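Long-range contact in cellulose 1,4-beta-cellobiosidase (Thermobifida fusca, PDB 4JJJ), which probably cleaves cellulose to release cellobiose, this chain being the family 48 glycoside hydrolase catalytic domain of a longer, multidomain cellulase: residues Thr508-Ala513 against Ala631-Leu636. The protein carries 1 engineered substitution. Sequence-based numbering, arbitrary orientation.
With ZN (zinc ion), chain S.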
loop_
_atom_site.group_PDB
_atom_site.type_symbol
_atom_site.label_atom_id
_atom_site.label_comp_id
_atom_site.label_asym_id
_atom_site.label_seq_id
_atom_site.Cartn_x
_atom_site.Cartn_y
_atom_site.Cartn_z
ATOM N N THR A 508 -10.191 -11.319 -10.794
ATOM C CA THR A 508 -9.672 -10.826 -12.038
ATOM C C THR A 508 -10.230 -11.631 -13.200
ATOM O O THR A 508 -10.692 -11.065 -14.210
ATOM C CB THR A 508 -8.091 -10.955 -12.068
ATOM O OG1 THR A 508 -7.584 -10.122 -11.052
ATOM C CG2 THR A 508 -7.493 -10.425 -13.319
ATOM N N LEU A 509 -10.194 -12.921 -13.042
ATOM C CA LEU A 509 -10.668 -13.850 -14.066
ATOM C C LEU A 509 -12.201 -13.752 -14.303
ATOM O O LEU A 509 -12.648 -13.792 -15.441
ATOM C CB LEU A 509 -10.264 -15.302 -13.704
ATOM C CG LEU A 509 -8.718 -15.540 -13.748
ATOM C CD1 LEU A 509 -8.357 -16.901 -13.230
ATOM C CD2 LEU A 509 -8.179 -15.352 -15.133
ATOM N N MET A 510 -12.945 -13.582 -13.244
ATOM C CA MET A 510 -14.411 -13.447 -13.339
ATOM C C MET A 510 -14.812 -12.165 -14.069
ATOM O O MET A 510 -15.667 -12.252 -14.967
ATOM C CB MET A 510 -15.031 -13.486 -11.951
ATOM C CG MET A 510 -15.136 -14.936 -11.419
ATOM S SD MET A 510 -16.137 -15.034 -9.926
ATOM C CE MET A 510 -15.284 -13.971 -8.759
ATOM N N TYR A 511 -14.252 -11.018 -13.691
ATOM C CA TYR A 511 -14.601 -9.742 -14.372
ATOM C C TYR A 511 -14.271 -9.864 -15.820
ATOM O O TYR A 511 -15.028 -9.396 -16.731
ATOM C CB TYR A 511 -13.914 -8.551 -13.679
ATOM C CG TYR A 511 -14.517 -8.184 -12.361
ATOM C CD1 TYR A 511 -13.854 -8.460 -11.191
ATOM C CD2 TYR A 511 -15.716 -7.487 -12.285
ATOM C CE1 TYR A 511 -14.428 -8.073 -9.985
ATOM C CE2 TYR A 511 -16.318 -7.110 -11.116
ATOM C CZ TYR A 511 -15.710 -7.432 -9.932
ATOM O OH TYR A 511 -16.173 -7.058 -8.706
ATOM N N TYR A 512 -13.072 -10.401 -16.121
ATOM C CA TYR A 512 -12.675 -10.573 -17.512
ATOM C C TYR A 512 -13.588 -11.516 -18.286
ATOM O O TYR A 512 -13.982 -11.232 -19.434
ATOM C CB TYR A 512 -11.268 -11.126 -17.558
ATOM C CG TYR A 512 -10.777 -11.467 -18.962
ATOM C CD1 TYR A 512 -10.443 -10.464 -19.902
ATOM C CD2 TYR A 512 -10.594 -12.788 -19.294
ATOM C CE1 TYR A 512 -9.955 -10.802 -21.203
ATOM C CE2 TYR A 512 -10.154 -13.116 -20.594
ATOM C CZ TYR A 512 -9.819 -12.127 -21.486
ATOM O OH TYR A 512 -9.305 -12.483 -22.678
ATOM N N ALA A 513 -13.940 -12.605 -17.643
ATOM C CA ALA A 513 -14.848 -13.565 -18.285
ATOM C C ALA A 513 -16.201 -12.997 -18.545
ATOM O O ALA A 513 -16.781 -13.311 -19.592
ATOM C CB ALA A 513 -14.975 -14.805 -17.413
ATOM N N ALA A 631 -18.875 -12.734 -3.152
ATOM C CA ALA A 631 -19.904 -11.735 -3.537
ATOM C C ALA A 631 -19.858 -11.369 -5.006
ATOM O O ALA A 631 -20.905 -11.191 -5.628
ATOM C CB ALA A 631 -19.854 -10.547 -2.676
ATOM N N ALA A 632 -18.652 -11.187 -5.592
ATOM C CA ALA A 632 -18.514 -10.857 -6.995
ATOM C C ALA A 632 -19.109 -11.945 -7.848
ATOM O O ALA A 632 -19.646 -11.683 -8.938
ATOM C CB ALA A 632 -17.087 -10.584 -7.384
ATOM N N HIS A 633 -18.921 -13.186 -7.453
ATOM C CA HIS A 633 -19.436 -14.291 -8.264
ATOM C C HIS A 633 -20.945 -14.087 -8.482
ATOM O O HIS A 633 -21.421 -14.192 -9.589
ATOM C CB HIS A 633 -19.154 -15.682 -7.670
ATOM C CG HIS A 633 -19.832 -16.795 -8.453
ATOM N ND1 HIS A 633 -21.192 -17.016 -8.398
ATOM C CD2 HIS A 633 -19.338 -17.699 -9.316
ATOM C CE1 HIS A 633 -21.495 -18.006 -9.209
ATOM N NE2 HIS A 633 -20.388 -18.429 -9.767
ATOM N N ASP A 634 -21.698 -13.827 -7.423
ATOM C CA ASP A 634 -23.141 -13.702 -7.635
ATOM C C ASP A 634 -23.552 -12.395 -8.306
ATOM O O ASP A 634 -24.477 -12.351 -9.075
ATOM C CB ASP A 634 -23.906 -13.982 -6.374
ATOM C CG ASP A 634 -24.148 -15.533 -6.186
ATOM O OD1 ASP A 634 -23.453 -16.390 -6.866
ATOM O OD2 ASP A 634 -25.079 -15.836 -5.396
ATOM N N GLU A 635 -22.796 -11.306 -8.062
ATOM C CA GLU A 635 -22.959 -10.038 -8.759
ATOM C C GLU A 635 -22.857 -10.238 -10.260
ATOM O O GLU A 635 -23.696 -9.672 -11.051
ATOM C CB GLU A 635 -21.843 -9.094 -8.301
ATOM C CG GLU A 635 -21.803 -7.744 -9.041
ATOM C CD GLU A 635 -20.683 -6.823 -8.497
ATOM O OE1 GLU A 635 -19.832 -7.330 -7.700
ATOM O OE2 GLU A 635 -20.557 -5.695 -9.039
ATOM N N LEU A 636 -21.892 -11.025 -10.693
ATOM C CA LEU A 636 -21.558 -11.187 -12.113
ATOM C C LEU A 636 -22.355 -12.308 -12.763
ATOM O O LEU A 636 -22.695 -12.167 -13.937
ATOM C CB LEU A 636 -20.072 -11.513 -12.298
ATOM C CG LEU A 636 -19.177 -10.365 -11.841
ATOM C CD1 LEU A 636 -17.754 -10.778 -11.837
ATOM C CD2 LEU A 636 -19.279 -9.220 -12.814
HETATM ZN ZN ZN S . -20.351 -20.122 -10.844
HETATM O O HOH W 1 -18.012 -5.223 -8.736
HETATM O O HOH W 2 -20.880 -21.706 -9.652
#
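One water joins Tyr511 to Glu635 across the contact: it lies 2.6 Å from Tyr511 OH and gives a hydrogen to Glu635 OE2, also at 2.6 Å. The phenol and the carboxylate stand at right angles to each other; OE2 also takes Trp239 NE1, and OE1 is hydrogen-bonded to Tyr62 OH, so Glu635 is held at both oxygens. CG of Glu635 is anti to its backbone N (chi1 175°) and the chain runs out straight beyond it, which brings the carboxylate to the hydroxyl end of Tyr511. Away from the water, the contact is apolar. Leu636 CD1 lies over one face of the Tyr511 ring, displaced toward the rim, in a CH-pi contact 4.1 Å from the centroid, and the same methyl reaches Met510 CB at 3.8 Å. Met510 runs out extended to SD, which lies 3.8 Å from His633 CB, and the bend at chi3 (-60°) turns CE toward Ala632 CB. With an alanine at Tyr511, the phenol gone, the water would probably lose its tie across the contact, and a gap is likely beside Leu636 CD1 and Ala632 CB. Beyond the methionine, His633 NE2 binds zinc at 2.0 Å with a water and Glu526 among the other ligands. His633 ND1 donates to Asp634 OD1 nearly in the ring plane (2.8 Å), which together with the zinc bond fixes the rotation of the imidazole and probably makes it a stronger zinc donor. The axes of 508-513 and 631-636, parts of helices 499-516 and 620-637, run nearly parallel (7°), 10.2 Å apart at closest approach, with helices 50-67, 416-432 and 519-533 packed around them: side-by-side helix packing within the (alpha/alpha)6 barrel of family 48, with a zinc site at its margin.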